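Local atomic coordinates of gastrodianin-4 (Gastrodia elata, PDB entry 1XD6), a protein that probably binds mannose as a monomeric bulb-type lectin of an orchid and probably acts against fungi. Residues G47-C52 with R69-S74. Numbering follows the deposited sequence.
Sequences GKASNC and RAMWAS
A49 and M71 make the closest approach here, with CB of A49 3.6 Å from SD of M71. The contact belongs to the beta-prism fold of bulb-type lectins: M71 lies on strand 69-73, an outer strand of one of the three antiparallel sheets, and A49 lies in the loop that leads into strand 52-56 of the same sheet. No hydrogen bond joins the two segments, and only about 110 Å² is buried between them, so the evidence points to a small apolar patch around the M71 side chain.

The second touch is looser, with SG of C52 4.4 Å from CG of M71. On the side of 47-52, SG of C52 also lies 3.8 Å from CB of A49, so both side chains border M71, A49 at its SD and C52 more loosely at its CG. The M71 chain places CG beside its backbone N and then bends again at chi2 and chi3 (103°), which turns the terminal CE back over its own strand, 3.7 Å from CB of R69.

Further out, the backbone of M71 (phi -97°, psi -29°) departs from extended geometry, and both M71 and W72 form backbone hydrogen bonds with I64 of the adjacent strand, consistent with a classic beta bulge. C52 is tied by its disulfide to C29. NZ of K48 turns away to the carbonyls of G44 and N46, while O of S50 accepts a hydrogen bond from OG of S66.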
ATOM      1  N   GLY A  47      11.554   2.515 -11.203  1.00 28.00           N
ATOM      2  CA  GLY A  47      12.910   2.914 -11.561  1.00 29.30           C
ATOM      3  C   GLY A  47      13.614   3.817 -10.550  1.00 29.91           C
ATOM      4  O   GLY A  47      14.798   4.138 -10.715  1.00 30.72           O
ATOM      5  N   LYS A  48      12.919   4.215  -9.490  1.00 29.68           N
ATOM      6  CA  LYS A  48      13.514   5.117  -8.506  1.00 30.22           C
ATOM      7  C   LYS A  48      14.625   4.485  -7.651  1.00 29.58           C
ATOM      8  O   LYS A  48      15.531   5.192  -7.205  1.00 30.15           O
ATOM      9  CB  LYS A  48      12.439   5.712  -7.594  1.00 30.92           C
ATOM     10  CG  LYS A  48      11.512   6.808  -8.215  1.00 34.50           C
ATOM     11  CD  LYS A  48      11.935   7.352  -9.605  1.00 38.62           C
ATOM     12  CE  LYS A  48      10.788   8.147 -10.254  1.00 40.50           C
ATOM     13  NZ  LYS A  48       9.822   7.287 -11.005  1.00 41.47           N
ATOM     14  N   ALA A  49      14.541   3.168  -7.416  1.00 27.98           N
ATOM     15  CA  ALA A  49      15.411   2.459  -6.463  1.00 26.50           C
ATOM     16  C   ALA A  49      15.245   0.958  -6.628  1.00 25.47           C
ATOM     17  O   ALA A  49      14.403   0.507  -7.400  1.00 24.94           O
ATOM     18  CB  ALA A  49      15.075   2.854  -5.028  1.00 26.13           C
ATOM     19  N   SER A  50      16.040   0.173  -5.911  1.00 24.61           N
ATOM     20  CA  SER A  50      15.891  -1.270  -6.010  1.00 24.03           C
ATOM     21  C   SER A  50      15.674  -1.910  -4.655  1.00 22.77           C
ATOM     22  O   SER A  50      15.947  -1.298  -3.624  1.00 22.43           O
ATOM     23  CB  SER A  50      17.060  -1.897  -6.770  1.00 24.56           C
ATOM     24  OG  SER A  50      18.299  -1.457  -6.259  1.00 28.58           O
ATOM     25  N   ASN A  51      15.145  -3.133  -4.666  1.00 21.41           N
ATOM     26  CA  ASN A  51      14.842  -3.860  -3.444  1.00 20.65           C
ATOM     27  C   ASN A  51      13.944  -3.032  -2.512  1.00 20.32           C
ATOM     28  O   ASN A  51      14.193  -2.948  -1.307  1.00 20.29           O
ATOM     29  CB  ASN A  51      16.141  -4.285  -2.729  1.00 20.39           C
ATOM     30  CG  ASN A  51      17.044  -5.152  -3.609  1.00 20.73           C
ATOM     31  OD1 ASN A  51      16.598  -6.151  -4.187  1.00 20.89           O
ATOM     32  ND2 ASN A  51      18.314  -4.760  -3.726  1.00 18.95           N
ATOM     33  N   CYS A  52      12.916  -2.398  -3.075  1.00 19.52           N
ATOM     34  CA  CYS A  52      11.973  -1.656  -2.265  1.00 19.19           C
ATOM     35  C   CYS A  52      11.044  -2.591  -1.519  1.00 19.34           C
ATOM     36  O   CYS A  52      10.740  -3.692  -2.006  1.00 19.61           O
ATOM     37  CB  CYS A  52      11.190  -0.671  -3.110  1.00 19.52           C
ATOM     38  SG  CYS A  52      12.284   0.435  -4.016  1.00 19.61           S
ATOM     39  N   ARG A  69      16.138   4.389   3.377  1.00 22.20           N
ATOM     40  CA  ARG A  69      15.572   5.600   2.779  1.00 22.88           C
ATOM     41  C   ARG A  69      14.117   5.444   2.349  1.00 21.75           C
ATOM     42  O   ARG A  69      13.758   4.461   1.697  1.00 21.20           O
ATOM     43  CB  ARG A  69      16.387   6.013   1.563  1.00 23.47           C
ATOM     44  CG  ARG A  69      17.864   6.197   1.858  1.00 27.70           C
ATOM     45  CD  ARG A  69      18.409   7.473   1.281  1.00 34.41           C
ATOM     46  NE  ARG A  69      19.264   7.244   0.115  1.00 39.21           N
ATOM     47  CZ  ARG A  69      18.825   7.010  -1.115  1.00 42.14           C
ATOM     48  NH1 ARG A  69      17.524   6.949  -1.363  1.00 43.65           N
ATOM     49  NH2 ARG A  69      19.691   6.823  -2.107  1.00 43.77           N
ATOM     50  N   ALA A  70      13.303   6.441   2.692  1.00 20.20           N
ATOM     51  CA  ALA A  70      11.912   6.507   2.237  1.00 20.08           C
ATOM     52  C   ALA A  70      11.856   6.983   0.781  1.00 19.26           C
ATOM     53  O   ALA A  70      12.460   7.984   0.445  1.00 19.94           O
ATOM     54  CB  ALA A  70      11.102   7.441   3.132  1.00 19.08           C
ATOM     55  N   MET A  71      11.132   6.252  -0.065  1.00 19.25           N
ATOM     56  CA  MET A  71      10.980   6.572  -1.481  1.00 19.12           C
ATOM     57  C   MET A  71       9.677   7.334  -1.736  1.00 18.96           C
ATOM     58  O   MET A  71       9.585   8.156  -2.666  1.00 19.17           O
ATOM     59  CB  MET A  71      10.986   5.291  -2.309  1.00 19.46           C
ATOM     60  CG  MET A  71      12.310   4.520  -2.285  1.00 22.62           C
ATOM     61  SD  MET A  71      13.675   5.464  -3.033  1.00 27.99           S
ATOM     62  CE  MET A  71      14.557   6.017  -1.607  1.00 25.89           C
ATOM     63  N   TRP A  72       8.682   7.067  -0.892  1.00 17.78           N
ATOM     64  CA  TRP A  72       7.321   7.553  -1.085  1.00 16.97           C
ATOM     65  C   TRP A  72       6.562   7.340   0.208  1.00 16.44           C
ATOM     66  O   TRP A  72       6.762   6.335   0.878  1.00 16.05           O
ATOM     67  CB  TRP A  72       6.648   6.753  -2.198  1.00 16.23           C
ATOM     68  CG  TRP A  72       5.233   7.160  -2.509  1.00 17.93           C
ATOM     69  CD1 TRP A  72       4.827   8.080  -3.442  1.00 17.53           C
ATOM     70  CD2 TRP A  72       4.037   6.650  -1.901  1.00 17.47           C
ATOM     71  NE1 TRP A  72       3.456   8.175  -3.442  1.00 19.47           N
ATOM     72  CE2 TRP A  72       2.943   7.306  -2.513  1.00 18.39           C
ATOM     73  CE3 TRP A  72       3.777   5.696  -0.898  1.00 18.03           C
ATOM     74  CZ2 TRP A  72       1.614   7.053  -2.157  1.00 17.63           C
ATOM     75  CZ3 TRP A  72       2.446   5.450  -0.533  1.00 20.67           C
ATOM     76  CH2 TRP A  72       1.385   6.121  -1.173  1.00 19.73           C
ATOM     77  N   ALA A  73       5.691   8.279   0.554  1.00 16.67           N
ATOM     78  CA  ALA A  73       4.846   8.161   1.743  1.00 17.73           C
ATOM     79  C   ALA A  73       3.436   8.662   1.470  1.00 18.35           C
ATOM     80  O   ALA A  73       3.237   9.619   0.699  1.00 17.99           O
ATOM     81  CB  ALA A  73       5.458   8.945   2.918  1.00 17.49           C
ATOM     82  N   SER A  74       2.469   8.043   2.138  1.00 18.58           N
ATOM     83  CA  SER A  74       1.073   8.457   2.031  1.00 20.04           C
ATOM     84  C   SER A  74       0.831   9.798   2.744  1.00 21.31           C
ATOM     85  O   SER A  74      -0.180  10.465   2.484  1.00 21.91           O
ATOM     86  CB  SER A  74       0.164   7.380   2.622  1.00 19.07           C
ATOM     87  OG  SER A  74       0.547   7.102   3.960  1.00 19.02           O
TER